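Local coordinates for protein caspase Nc subunit 1 (Drosophila melanogaster, PDB 2FP3) that acts as an initiator caspase, a cysteine protease that activates the caspases executing apoptosis, including steroid-triggered cell death during insect metamorphosis, at residues 87-92 / 131-136; 91-96 / 257-262; 176-181 / 305-310; 232-237 / 274-279. The protein carries 2 engineered substitutions. All coordinates share one frame; numbering follows the deposited sequence.

Interaction 1 of 4, residues 87-92 / 131-136; sequences KSLIHL and VMVLMT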
loop_
_atom_site.group_PDB
_atom_site.type_symbol
_atom_site.label_atom_id
_atom_site.label_comp_id
_atom_site.label_asym_id
_atom_site.label_seq_id
_atom_site.Cartn_x
_atom_site.Cartn_y
_atom_site.Cartn_z
ATOM N N LYS A 87 1.324 -2.386 -12.944
ATOM C CA LYS A 87 0.585 -1.556 -13.890
ATOM C C LYS A 87 -0.684 -1.011 -13.252
ATOM O O LYS A 87 -0.981 0.182 -13.351
ATOM C CB LYS A 87 0.212 -2.362 -15.139
ATOM C CG LYS A 87 1.383 -3.058 -15.829
ATOM C CD LYS A 87 0.899 -3.946 -16.979
ATOM C CE LYS A 87 2.007 -4.842 -17.532
ATOM N NZ LYS A 87 3.109 -4.076 -18.176
ATOM N N SER A 88 -1.440 -1.887 -12.601
ATOM C CA SER A 88 -2.674 -1.480 -11.944
ATOM C C SER A 88 -2.408 -0.409 -10.881
ATOM O O SER A 88 -3.063 0.634 -10.855
ATOM C CB SER A 88 -3.344 -2.691 -11.291
ATOM O OG SER A 88 -3.726 -3.662 -12.255
ATOM N N LEU A 89 -1.442 -0.663 -10.002
ATOM C CA LEU A 89 -1.138 0.299 -8.956
ATOM C C LEU A 89 -0.679 1.627 -9.540
ATOM O O LEU A 89 -1.172 2.687 -9.141
ATOM C CB LEU A 89 -0.079 -0.262 -8.004
ATOM C CG LEU A 89 -0.579 -1.389 -7.091
ATOM C CD1 LEU A 89 0.594 -2.098 -6.443
ATOM C CD2 LEU A 89 -1.526 -0.821 -6.046
ATOM N N ILE A 90 0.257 1.580 -10.486
ATOM C CA ILE A 90 0.743 2.812 -11.090
ATOM C C ILE A 90 -0.413 3.572 -11.723
ATOM O O ILE A 90 -0.616 4.753 -11.443
ATOM C CB ILE A 90 1.845 2.531 -12.141
ATOM C CG1 ILE A 90 3.127 2.108 -11.421
ATOM C CG2 ILE A 90 2.133 3.790 -12.971
ATOM C CD1 ILE A 90 4.166 1.452 -12.322
ATOM N N HIS A 91 -1.183 2.899 -12.563
ATOM C CA HIS A 91 -2.317 3.552 -13.196
ATOM C C HIS A 91 -3.223 4.227 -12.157
ATOM O O HIS A 91 -3.527 5.417 -12.258
ATOM C CB HIS A 91 -3.140 2.542 -13.995
ATOM C CG HIS A 91 -4.485 3.059 -14.393
ATOM N ND1 HIS A 91 -4.647 4.092 -15.289
ATOM C CD2 HIS A 91 -5.725 2.736 -13.961
ATOM C CE1 HIS A 91 -5.931 4.388 -15.389
ATOM N NE2 HIS A 91 -6.606 3.579 -14.593
ATOM N N LEU A 92 -3.655 3.459 -11.164
ATOM C CA LEU A 92 -4.531 3.973 -10.116
ATOM C C LEU A 92 -3.985 5.196 -9.387
ATOM O O LEU A 92 -4.723 6.167 -9.145
ATOM C CB LEU A 92 -4.813 2.886 -9.077
ATOM C CG LEU A 92 -5.488 3.369 -7.789
ATOM C CD1 LEU A 92 -6.876 3.874 -8.111
ATOM C CD2 LEU A 92 -5.554 2.224 -6.777
ATOM N N VAL A 131 1.861 6.205 0.826
ATOM C CA VAL A 131 1.416 4.829 0.645
ATOM C C VAL A 131 2.569 4.003 0.109
ATOM O O VAL A 131 3.198 4.365 -0.887
ATOM C CB VAL A 131 0.247 4.715 -0.360
ATOM C CG1 VAL A 131 -0.094 3.250 -0.592
ATOM C CG2 VAL A 131 -0.980 5.448 0.173
ATOM N N MET A 132 2.879 2.907 0.788
ATOM C CA MET A 132 3.935 2.028 0.308
ATOM C C MET A 132 3.290 0.680 0.028
ATOM O O MET A 132 2.461 0.208 0.812
ATOM C CB MET A 132 5.052 1.846 1.349
ATOM C CG MET A 132 6.113 0.806 0.919
ATOM S SD MET A 132 7.329 0.303 2.194
ATOM C CE MET A 132 6.314 -0.676 3.284
ATOM N N VAL A 133 3.631 0.082 -1.108
ATOM C CA VAL A 133 3.107 -1.233 -1.430
ATOM C C VAL A 133 4.296 -2.125 -1.733
ATOM O O VAL A 133 5.005 -1.921 -2.720
ATOM C CB VAL A 133 2.159 -1.223 -2.645
ATOM C CG1 VAL A 133 1.627 -2.626 -2.882
ATOM C CG2 VAL A 133 0.994 -0.273 -2.400
ATOM N N LEU A 134 4.527 -3.093 -0.852
ATOM C CA LEU A 134 5.626 -4.030 -1.014
ATOM C C LEU A 134 5.035 -5.370 -1.404
ATOM O O LEU A 134 4.252 -5.956 -0.657
ATOM C CB LEU A 134 6.420 -4.169 0.287
ATOM C CG LEU A 134 7.521 -5.236 0.317
ATOM C CD1 LEU A 134 8.562 -4.941 -0.760
ATOM C CD2 LEU A 134 8.173 -5.265 1.689
ATOM N N MET A 135 5.401 -5.847 -2.585
ATOM C CA MET A 135 4.900 -7.124 -3.066
ATOM C C MET A 135 6.035 -8.120 -3.206
ATOM O O MET A 135 6.893 -7.978 -4.073
ATOM C CB MET A 135 4.186 -6.926 -4.401
ATOM C CG MET A 135 2.973 -6.042 -4.262
ATOM S SD MET A 135 2.328 -5.458 -5.811
ATOM C CE MET A 135 3.621 -4.273 -6.279
ATOM N N THR A 136 6.033 -9.120 -2.331
ATOM C CA THR A 136 7.054 -10.162 -2.327
ATOM C C THR A 136 6.508 -11.402 -1.613
ATOM O O THR A 136 5.303 -11.530 -1.415
ATOM C CB THR A 136 8.309 -9.678 -1.590
ATOM O OG1 THR A 136 9.309 -10.706 -1.603
ATOM C CG2 THR A 136 7.962 -9.337 -0.157
#
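Leu89 of helix 82-95 meets Val133 and Met135 of strand 130-139 tip to tip, a helix-on-sheet contact in the layered alpha/beta caspase fold. One methyl does the touching. Leu89 CD1 lies 3.7 Å from Val133 CG1 and also 3.7 Å from Met135 CE, and since Val133 CG1 and Met135 CE are themselves 4.3 Å apart, the three carbons form a compact triangle. The strand supplies Val133 and Met135 from the same face, with Leu134 between them turned to the other side of the sheet. The Met135 chain bends at chi3 (-71°), which brings CE to Leu89 CD1; Met135 SD lies 3.8 Å from the same methyl. Behind this first shell, strand 130-139 is fixed by parallel pairing with strand 62-68 on one flank and strand 177-181 on the other. Helix 82-95 itself forms the crossover between the parallel strands 62-68 and 98-103. The contact also approaches the catalytic end of the sheet: the Met135 side chain is about 9 Å from that of His137, the probable catalytic histidine. The second Leu89 methyl turns to helix 251-266, with CD2 3.9 Å from Cys260 SG.

Interaction 2 of 4, residues 91-96 / 257-262; sequences HLFQEL and QKFCQV
The backbone bond from Val262 N to Lys258 O, 2.9 Å long, belongs to the helical turn that presents Phe259 and Cys260 to Leu92 and Phe93. Leu92 CD2 is the central atom of the contact. It rests 3.9 Å from Cys260 SG, stands as close to Cys260 CA, and touches Phe259 CE2 at 4.3 Å. With CG anti to the backbone N (chi1 168°), Leu92 extends across to the second helix; the CA atoms of Leu92 and Cys260 are 6.4 Å apart, the shortest such pair between the two segments. Helices 82-95 and 251-266 lie side by side on one face of the central caspase sheet, their local axes 10.7 Å apart and inclined by 26° in the same N-to-C sense. On the sheet side of Leu92, Phe93 CZ comes to the edge of the Phe259 ring at CE2, 4.5 Å away. The Phe93 ring is backed by its own neighbour, since Leu92 CG sits 4.2 Å above one face, offset toward the rim. Phe259 reaches on to Thr279 of helix 272-284. His91 ND1 and NE2 are hydrogen-bonded to the carbonyl oxygens of Val31 and Pro34, which ties the N-terminal segment to helix 82-95.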
loop_
_atom_site.group_PDB
_atom_site.type_symbol
_atom_site.label_atom_id
_atom_site.label_comp_id
_atom_site.label_asym_id
_atom_site.label_seq_id
_atom_site.Cartn_x
_atom_site.Cartn_y
_atom_site.Cartn_z
ATOM N N HIS A 91 -1.183 2.899 -12.563
ATOM C CA HIS A 91 -2.317 3.552 -13.196
ATOM C C HIS A 91 -3.223 4.227 -12.157
ATOM O O HIS A 91 -3.527 5.417 -12.258
ATOM C CB HIS A 91 -3.140 2.542 -13.995
ATOM C CG HIS A 91 -4.485 3.059 -14.393
ATOM N ND1 HIS A 91 -4.647 4.092 -15.289
ATOM C CD2 HIS A 91 -5.725 2.736 -13.961
ATOM C CE1 HIS A 91 -5.931 4.388 -15.389
ATOM N NE2 HIS A 91 -6.606 3.579 -14.593
ATOM N N LEU A 92 -3.655 3.459 -11.164
ATOM C CA LEU A 92 -4.531 3.973 -10.116
ATOM C C LEU A 92 -3.985 5.196 -9.387
ATOM O O LEU A 92 -4.723 6.167 -9.145
ATOM C CB LEU A 92 -4.813 2.886 -9.077
ATOM C CG LEU A 92 -5.488 3.369 -7.789
ATOM C CD1 LEU A 92 -6.876 3.874 -8.111
ATOM C CD2 LEU A 92 -5.554 2.224 -6.777
ATOM N N PHE A 93 -2.705 5.157 -9.022
ATOM C CA PHE A 93 -2.145 6.283 -8.300
ATOM C C PHE A 93 -1.819 7.489 -9.165
ATOM O O PHE A 93 -1.701 8.607 -8.651
ATOM C CB PHE A 93 -0.961 5.834 -7.432
ATOM C CG PHE A 93 -1.397 5.071 -6.209
ATOM C CD1 PHE A 93 -1.512 3.685 -6.238
ATOM C CD2 PHE A 93 -1.833 5.750 -5.074
ATOM C CE1 PHE A 93 -2.065 2.988 -5.166
ATOM C CE2 PHE A 93 -2.390 5.060 -3.992
ATOM C CZ PHE A 93 -2.508 3.672 -4.045
ATOM N N GLN A 94 -1.693 7.281 -10.474
ATOM C CA GLN A 94 -1.467 8.416 -11.369
ATOM C C GLN A 94 -2.767 9.213 -11.402
ATOM O O GLN A 94 -2.753 10.437 -11.427
ATOM C CB GLN A 94 -1.128 7.960 -12.780
ATOM C CG GLN A 94 0.306 7.508 -12.948
ATOM C CD GLN A 94 0.678 7.318 -14.399
ATOM O OE1 GLN A 94 -0.040 6.659 -15.160
ATOM N NE2 GLN A 94 1.812 7.891 -14.797
ATOM N N GLU A 95 -3.891 8.502 -11.381
ATOM C CA GLU A 95 -5.195 9.135 -11.396
ATOM C C GLU A 95 -5.492 9.766 -10.037
ATOM O O GLU A 95 -6.359 10.640 -9.925
ATOM C CB GLU A 95 -6.266 8.106 -11.758
ATOM C CG GLU A 95 -5.972 7.379 -13.059
ATOM C CD GLU A 95 -6.030 8.293 -14.277
ATOM O OE1 GLU A 95 -5.359 7.983 -15.284
ATOM O OE2 GLU A 95 -6.751 9.310 -14.235
ATOM N N LEU A 96 -4.794 9.321 -8.995
ATOM C CA LEU A 96 -5.000 9.928 -7.682
ATOM C C LEU A 96 -4.006 11.081 -7.562
ATOM O O LEU A 96 -3.924 11.754 -6.542
ATOM C CB LEU A 96 -4.776 8.914 -6.553
ATOM C CG LEU A 96 -5.719 7.709 -6.511
ATOM C CD1 LEU A 96 -5.475 6.918 -5.238
ATOM C CD2 LEU A 96 -7.155 8.169 -6.568
ATOM N N GLN A 257 -5.707 -6.435 -7.233
ATOM C CA GLN A 257 -6.595 -6.116 -8.341
ATOM C C GLN A 257 -7.942 -5.615 -7.848
ATOM O O GLN A 257 -8.442 -4.588 -8.317
ATOM C CB GLN A 257 -6.785 -7.339 -9.243
ATOM C CG GLN A 257 -5.499 -7.786 -9.930
ATOM C CD GLN A 257 -4.848 -6.674 -10.738
ATOM O OE1 GLN A 257 -3.647 -6.420 -10.611
ATOM N NE2 GLN A 257 -5.638 -6.009 -11.575
ATOM N N LYS A 258 -8.520 -6.333 -6.890
ATOM C CA LYS A 258 -9.812 -5.967 -6.338
ATOM C C LYS A 258 -9.706 -4.598 -5.675
ATOM O O LYS A 258 -10.636 -3.784 -5.726
ATOM C CB LYS A 258 -10.260 -7.014 -5.318
ATOM C CG LYS A 258 -11.760 -7.035 -5.110
ATOM C CD LYS A 258 -12.489 -7.358 -6.412
ATOM C CE LYS A 258 -13.995 -7.187 -6.263
ATOM N NZ LYS A 258 -14.750 -7.508 -7.506
ATOM N N PHE A 259 -8.559 -4.352 -5.046
ATOM C CA PHE A 259 -8.320 -3.077 -4.388
ATOM C C PHE A 259 -8.369 -1.933 -5.397
ATOM O O PHE A 259 -9.065 -0.935 -5.191
ATOM C CB PHE A 259 -6.957 -3.081 -3.698
ATOM C CG PHE A 259 -6.585 -1.758 -3.106
ATOM C CD1 PHE A 259 -7.377 -1.176 -2.118
ATOM C CD2 PHE A 259 -5.454 -1.080 -3.546
ATOM C CE1 PHE A 259 -7.048 0.063 -1.578
ATOM C CE2 PHE A 259 -5.118 0.163 -3.007
ATOM C CZ PHE A 259 -5.917 0.731 -2.026
ATOM N N CYS A 260 -7.623 -2.079 -6.489
ATOM C CA CYS A 260 -7.592 -1.054 -7.515
ATOM C C CYS A 260 -8.964 -0.882 -8.137
ATOM O O CYS A 260 -9.360 0.239 -8.471
ATOM C CB CYS A 260 -6.571 -1.406 -8.590
ATOM S SG CYS A 260 -4.861 -1.382 -8.006
ATOM N N GLN A 261 -9.698 -1.983 -8.295
ATOM C CA GLN A 261 -11.033 -1.886 -8.876
ATOM C C GLN A 261 -11.920 -1.059 -7.959
ATOM O O GLN A 261 -12.561 -0.104 -8.407
ATOM C CB GLN A 261 -11.655 -3.275 -9.083
ATOM C CG GLN A 261 -10.807 -4.216 -9.931
ATOM C CD GLN A 261 -11.517 -5.523 -10.275
ATOM O OE1 GLN A 261 -12.131 -6.160 -9.415
ATOM N NE2 GLN A 261 -11.417 -5.932 -11.539
ATOM N N VAL A 262 -11.947 -1.428 -6.677
ATOM C CA VAL A 262 -12.757 -0.733 -5.671
ATOM C C VAL A 262 -12.320 0.723 -5.524
ATOM O O VAL A 262 -13.146 1.616 -5.334
ATOM C CB VAL A 262 -12.648 -1.425 -4.288
ATOM C CG1 VAL A 262 -13.434 -0.630 -3.235
ATOM C CG2 VAL A 262 -13.165 -2.861 -4.385
#

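Interaction 3 of 4, residues 176-181 / 305-310; sequences PKVLMF and KKLYFN
Leu307 approaches the start of strand 177-181 with its methyls leading, facing Pro176 and Val178, which point to the same side of the chain on either side of Lys177. Leu307 CD2 is aimed between the two, 4.2 Å from Pro176 CB and likewise 4.2 Å from Val178 CG2; seen from this methyl the two partners lie almost at right angles. The other methyl sits beside the proline ring, with Leu307 CD1 4.3 Å from Pro176 CG, and the fork of the leucine thus lies along the CB-CG edge of that ring. With CG anti to the backbone N (chi1 176°), the Leu307 side chain is carried toward Pro176 and Val178. On another side, Phe309 lays a ring face against the leucine: Leu307 CG stands 4.3 Å above the plane, offset toward the rim. In the caspase fold this is the end of the central sheet where the parallel strands begin, away from the catalytic end, and the chain that follows the last sheet strand, 297-301, returns here to cover it. Phe309 continues to Met263 of helix 251-266. Lys177 turns the other way, its NZ bound by the carbonyl oxygens of Leu172 and Ala231. Farther along the returning chain, the Asn310 amide is tied at both ends, with OD1 on His43 N and ND2 on Met55 O.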
loop_
_atom_site.group_PDB
_atom_site.type_symbol
_atom_site.label_atom_id
_atom_site.label_comp_id
_atom_site.label_asym_id
_atom_site.label_seq_id
_atom_site.Cartn_x
_atom_site.Cartn_y
_atom_site.Cartn_z
ATOM N N PRO A 176 -1.200 10.792 6.983
ATOM C CA PRO A 176 -1.753 9.459 6.706
ATOM C C PRO A 176 -0.690 8.537 6.105
ATOM O O PRO A 176 -0.100 8.864 5.070
ATOM C CB PRO A 176 -2.863 9.734 5.693
ATOM C CG PRO A 176 -3.113 11.221 5.776
ATOM C CD PRO A 176 -1.806 11.828 6.134
ATOM N N LYS A 177 -0.449 7.392 6.743
ATOM C CA LYS A 177 0.529 6.420 6.233
ATOM C C LYS A 177 -0.135 5.055 6.000
ATOM O O LYS A 177 -0.683 4.446 6.929
ATOM C CB LYS A 177 1.705 6.273 7.206
ATOM C CG LYS A 177 2.499 7.563 7.417
ATOM C CD LYS A 177 3.653 7.364 8.384
ATOM C CE LYS A 177 3.164 7.251 9.804
ATOM N NZ LYS A 177 2.576 8.542 10.231
ATOM N N VAL A 178 -0.088 4.581 4.758
ATOM C CA VAL A 178 -0.697 3.307 4.397
ATOM C C VAL A 178 0.383 2.352 3.932
ATOM O O VAL A 178 0.945 2.530 2.856
ATOM C CB VAL A 178 -1.738 3.490 3.252
ATOM C CG1 VAL A 178 -2.494 2.178 2.996
ATOM C CG2 VAL A 178 -2.725 4.604 3.615
ATOM N N LEU A 179 0.676 1.345 4.752
ATOM C CA LEU A 179 1.704 0.358 4.433
ATOM C C LEU A 179 1.002 -0.926 3.999
ATOM O O LEU A 179 0.284 -1.538 4.783
ATOM C CB LEU A 179 2.577 0.109 5.664
ATOM C CG LEU A 179 3.095 1.364 6.383
ATOM C CD1 LEU A 179 3.867 0.966 7.635
ATOM C CD2 LEU A 179 3.980 2.182 5.456
ATOM N N MET A 180 1.209 -1.331 2.748
ATOM C CA MET A 180 0.546 -2.518 2.210
ATOM C C MET A 180 1.454 -3.676 1.823
ATOM O O MET A 180 2.379 -3.514 1.028
ATOM C CB MET A 180 -0.289 -2.139 0.985
ATOM C CG MET A 180 -1.335 -1.084 1.246
ATOM S SD MET A 180 -2.452 -0.890 -0.161
ATOM C CE MET A 180 -3.634 -2.214 0.162
ATOM N N PHE A 181 1.163 -4.846 2.384
ATOM C CA PHE A 181 1.917 -6.063 2.103
ATOM C C PHE A 181 0.919 -7.122 1.638
ATOM O O PHE A 181 0.588 -8.041 2.377
ATOM C CB PHE A 181 2.621 -6.550 3.361
ATOM C CG PHE A 181 3.378 -5.483 4.075
ATOM C CD1 PHE A 181 2.742 -4.663 5.005
ATOM C CD2 PHE A 181 4.729 -5.293 3.831
ATOM C CE1 PHE A 181 3.441 -3.671 5.684
ATOM C CE2 PHE A 181 5.436 -4.301 4.504
ATOM C CZ PHE A 181 4.788 -3.492 5.433
ATOM N N LYS A 305 -8.502 9.421 11.752
ATOM C CA LYS A 305 -9.274 10.353 10.940
ATOM C C LYS A 305 -9.642 9.655 9.635
ATOM O O LYS A 305 -9.020 8.665 9.265
ATOM C CB LYS A 305 -8.455 11.608 10.617
ATOM C CG LYS A 305 -8.073 12.457 11.819
ATOM C CD LYS A 305 -7.183 13.603 11.373
ATOM C CE LYS A 305 -6.761 14.489 12.525
ATOM N NZ LYS A 305 -5.978 15.646 12.003
ATOM N N LYS A 306 -10.649 10.169 8.936
ATOM C CA LYS A 306 -11.044 9.572 7.670
ATOM C C LYS A 306 -10.031 9.965 6.599
ATOM O O LYS A 306 -9.440 11.056 6.647
ATOM C CB LYS A 306 -12.431 10.061 7.250
ATOM C CG LYS A 306 -13.551 9.786 8.252
ATOM C CD LYS A 306 -13.981 8.327 8.287
ATOM C CE LYS A 306 -15.048 8.132 9.366
ATOM N NZ LYS A 306 -15.555 6.739 9.473
ATOM N N LEU A 307 -9.825 9.075 5.637
ATOM C CA LEU A 307 -8.918 9.362 4.546
ATOM C C LEU A 307 -9.651 9.327 3.213
ATOM O O LEU A 307 -9.930 8.248 2.675
ATOM C CB LEU A 307 -7.755 8.363 4.509
ATOM C CG LEU A 307 -6.823 8.577 3.310
ATOM C CD1 LEU A 307 -6.359 10.020 3.294
ATOM C CD2 LEU A 307 -5.635 7.659 3.367
ATOM N N TYR A 308 -9.990 10.506 2.698
ATOM C CA TYR A 308 -10.637 10.613 1.394
ATOM C C TYR A 308 -9.519 11.037 0.456
ATOM O O TYR A 308 -8.727 11.916 0.783
ATOM C CB TYR A 308 -11.742 11.674 1.393
ATOM C CG TYR A 308 -12.993 11.251 2.116
ATOM C CD1 TYR A 308 -13.204 11.606 3.447
ATOM C CD2 TYR A 308 -13.964 10.461 1.474
ATOM C CE1 TYR A 308 -14.353 11.186 4.131
ATOM C CE2 TYR A 308 -15.112 10.035 2.147
ATOM C CZ TYR A 308 -15.300 10.402 3.472
ATOM O OH TYR A 308 -16.440 10.007 4.147
ATOM N N PHE A 309 -9.436 10.397 -0.701
ATOM C CA PHE A 309 -8.389 10.713 -1.654
ATOM C C PHE A 309 -8.738 11.901 -2.562
ATOM O O PHE A 309 -7.845 12.506 -3.173
ATOM C CB PHE A 309 -8.064 9.464 -2.487
ATOM C CG PHE A 309 -7.292 8.407 -1.729
ATOM C CD1 PHE A 309 -5.929 8.561 -1.475
ATOM C CD2 PHE A 309 -7.929 7.269 -1.248
ATOM C CE1 PHE A 309 -5.216 7.598 -0.750
ATOM C CE2 PHE A 309 -7.229 6.303 -0.522
ATOM C CZ PHE A 309 -5.866 6.472 -0.272
ATOM N N ASN A 310 -10.028 12.236 -2.630
ATOM C CA ASN A 310 -10.509 13.337 -3.468
ATOM C C ASN A 310 -9.798 13.320 -4.820
ATOM O O ASN A 310 -9.256 14.330 -5.272
ATOM C CB ASN A 310 -10.267 14.677 -2.774
ATOM C CG ASN A 310 -11.022 14.800 -1.463
ATOM O OD1 ASN A 310 -12.214 14.509 -1.397
ATOM N ND2 ASN A 310 -10.335 15.243 -0.413
#

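Interaction 4 of 4, residues 232-237 / 274-279; sequences DTLVCY and DILKKT
The Cys236 thiol is lodged against both methyls of Leu276: SG is 3.6 Å from Leu276 CD1 and 4.0 Å from Leu276 CD2. The sulfur stands anti to the carbonyl carbon (chi1 -46°), which lifts it off strand 233-237 toward the helix. Two residues back on the same face of the strand, Leu234 CD1 touches Leu276 CD1 at 4.0 Å, the two leucines passing at a slant. Leu276 CD1 thus bridges two strand residues, and a single helical leucine carries the contact. Next to it, the carbonyl of Ile275 is gripped twice, by Thr279 N in the regular helical bond and by the Thr279 hydroxyl, each 2.7 Å from Ile275 O. Thr279 OG1 comes from above the carbonyl plane, 41° out of it, and this bond satisfies a buried hydroxyl within the helix. At its start the strand carries a G1 beta bulge, where Asp232 and Thr233 both face Leu301. In the caspase fold, helix 272-284 here covers the sheet where strand 233-237 runs parallel to 177-181 and antiparallel to 297-301. Tyr298 of strand 297-301 touches Leu234, Cys236 and Leu276, Met180 of strand 177-181 adjoins Cys236, and Phe259 of helix 251-266 packs on Thr279.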
loop_
_atom_site.group_PDB
_atom_site.type_symbol
_atom_site.label_atom_id
_atom_site.label_comp_id
_atom_site.label_asym_id
_atom_site.label_seq_id
_atom_site.Cartn_x
_atom_site.Cartn_y
_atom_site.Cartn_z
ATOM N N ASP A 232 -1.250 7.395 13.006
ATOM C CA ASP A 232 -1.774 7.692 11.683
ATOM C C ASP A 232 -1.311 6.657 10.650
ATOM O O ASP A 232 -0.938 7.002 9.522
ATOM C CB ASP A 232 -1.302 9.082 11.286
ATOM C CG ASP A 232 -1.666 10.123 12.323
ATOM O OD1 ASP A 232 -2.844 10.523 12.380
ATOM O OD2 ASP A 232 -0.777 10.530 13.094
ATOM N N THR A 233 -1.351 5.387 11.026
ATOM C CA THR A 233 -0.895 4.366 10.111
ATOM C C THR A 233 -1.842 3.187 9.933
ATOM O O THR A 233 -2.483 2.738 10.876
ATOM C CB THR A 233 0.477 3.819 10.563
ATOM O OG1 THR A 233 1.396 4.905 10.733
ATOM C CG2 THR A 233 1.031 2.843 9.540
ATOM N N LEU A 234 -1.928 2.705 8.702
ATOM C CA LEU A 234 -2.729 1.535 8.389
ATOM C C LEU A 234 -1.774 0.499 7.801
ATOM O O LEU A 234 -0.924 0.833 6.959
ATOM C CB LEU A 234 -3.810 1.851 7.352
ATOM C CG LEU A 234 -5.000 2.748 7.722
ATOM C CD1 LEU A 234 -5.908 2.864 6.499
ATOM C CD2 LEU A 234 -5.773 2.166 8.908
ATOM N N VAL A 235 -1.885 -0.743 8.270
ATOM C CA VAL A 235 -1.065 -1.826 7.748
ATOM C C VAL A 235 -2.053 -2.804 7.146
ATOM O O VAL A 235 -2.866 -3.401 7.852
ATOM C CB VAL A 235 -0.237 -2.517 8.846
ATOM C CG1 VAL A 235 0.565 -3.670 8.241
ATOM C CG2 VAL A 235 0.711 -1.510 9.483
ATOM N N CYS A 236 -1.990 -2.950 5.828
ATOM C CA CYS A 236 -2.913 -3.813 5.104
ATOM C C CYS A 236 -2.275 -5.117 4.658
ATOM O O CYS A 236 -1.126 -5.140 4.213
ATOM C CB CYS A 236 -3.460 -3.045 3.903
ATOM S SG CYS A 236 -3.973 -1.371 4.359
ATOM N N TYR A 237 -3.035 -6.198 4.785
ATOM C CA TYR A 237 -2.569 -7.529 4.422
ATOM C C TYR A 237 -3.612 -8.219 3.554
ATOM O O TYR A 237 -4.762 -7.799 3.503
ATOM C CB TYR A 237 -2.396 -8.397 5.666
ATOM C CG TYR A 237 -1.743 -7.744 6.858
ATOM C CD1 TYR A 237 -0.362 -7.598 6.921
ATOM C CD2 TYR A 237 -2.508 -7.320 7.947
ATOM C CE1 TYR A 237 0.253 -7.050 8.042
ATOM C CE2 TYR A 237 -1.906 -6.767 9.073
ATOM C CZ TYR A 237 -0.518 -6.635 9.115
ATOM O OH TYR A 237 0.111 -6.101 10.221
ATOM N N ASP A 274 -13.278 2.244 4.486
ATOM C CA ASP A 274 -14.487 1.653 3.912
ATOM C C ASP A 274 -14.067 0.845 2.687
ATOM O O ASP A 274 -14.537 -0.270 2.455
ATOM C CB ASP A 274 -15.474 2.744 3.493
ATOM C CG ASP A 274 -16.492 3.055 4.565
ATOM O OD1 ASP A 274 -16.219 2.795 5.754
ATOM O OD2 ASP A 274 -17.570 3.571 4.218
ATOM N N ILE A 275 -13.164 1.424 1.908
ATOM C CA ILE A 275 -12.666 0.777 0.712
ATOM C C ILE A 275 -11.953 -0.533 1.047
ATOM O O ILE A 275 -12.121 -1.520 0.340
ATOM C CB ILE A 275 -11.732 1.740 -0.054
ATOM C CG1 ILE A 275 -12.592 2.791 -0.774
ATOM C CG2 ILE A 275 -10.855 0.969 -1.034
ATOM C CD1 ILE A 275 -11.804 3.925 -1.422
ATOM N N LEU A 276 -11.169 -0.539 2.127
ATOM C CA LEU A 276 -10.447 -1.744 2.547
ATOM C C LEU A 276 -11.432 -2.823 2.978
ATOM O O LEU A 276 -11.216 -3.992 2.702
ATOM C CB LEU A 276 -9.470 -1.440 3.697
ATOM C CG LEU A 276 -8.238 -0.596 3.356
ATOM C CD1 LEU A 276 -7.426 -0.322 4.600
ATOM C CD2 LEU A 276 -7.385 -1.313 2.329
ATOM N N LYS A 277 -12.506 -2.444 3.665
ATOM C CA LYS A 277 -13.501 -3.434 4.066
ATOM C C LYS A 277 -14.163 -3.971 2.797
ATOM O O LYS A 277 -14.392 -5.173 2.685
ATOM C CB LYS A 277 -14.567 -2.831 4.975
ATOM C CG LYS A 277 -14.102 -2.504 6.389
ATOM C CD LYS A 277 -15.226 -1.781 7.120
ATOM C CE LYS A 277 -14.735 -0.970 8.295
ATOM N NZ LYS A 277 -13.823 0.114 7.921
ATOM N N LYS A 278 -14.451 -3.083 1.845
ATOM C CA LYS A 278 -15.061 -3.486 0.575
ATOM C C LYS A 278 -14.106 -4.417 -0.154
ATOM O O LYS A 278 -14.514 -5.421 -0.722
ATOM C CB LYS A 278 -15.335 -2.274 -0.320
ATOM C CG LYS A 278 -16.773 -2.158 -0.823
ATOM C CD LYS A 278 -17.199 -3.347 -1.671
ATOM C CE LYS A 278 -18.683 -3.259 -2.015
ATOM N NZ LYS A 278 -19.209 -4.517 -2.612
ATOM N N THR A 279 -12.825 -4.077 -0.142
ATOM C CA THR A 279 -11.835 -4.912 -0.796
ATOM C C THR A 279 -11.829 -6.297 -0.149
ATOM O O THR A 279 -11.906 -7.315 -0.841
ATOM C CB THR A 279 -10.436 -4.280 -0.688
ATOM O OG1 THR A 279 -10.467 -2.977 -1.270
ATOM C CG2 THR A 279 -9.398 -5.118 -1.412
#

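From the N terminus, helix 82-95 opens interactions 1 and 2 together. Interaction 1 closes first, over a loop of 38 residues, by setting the helix on strand 130-139. Interaction 2 stays open for 160 residues, past strands 177-181 and 233-237 and the unmodelled 185-223, until helix 251-266 arrives and joins helix 82-95. Interaction 3 opens at 176-181 and ends at 305-310, so it crosses interaction 2. Interaction 4 is nested inside interaction 3 and also crosses interaction 2, because 257-262 falls between its two segments. Strands 130-139, 177-181 and 233-237 are successive neighbours in the sheet; interactions 1 and 4 set helices 82-95 and 272-284 on it, and interaction 3 folds the C-terminal segment against it.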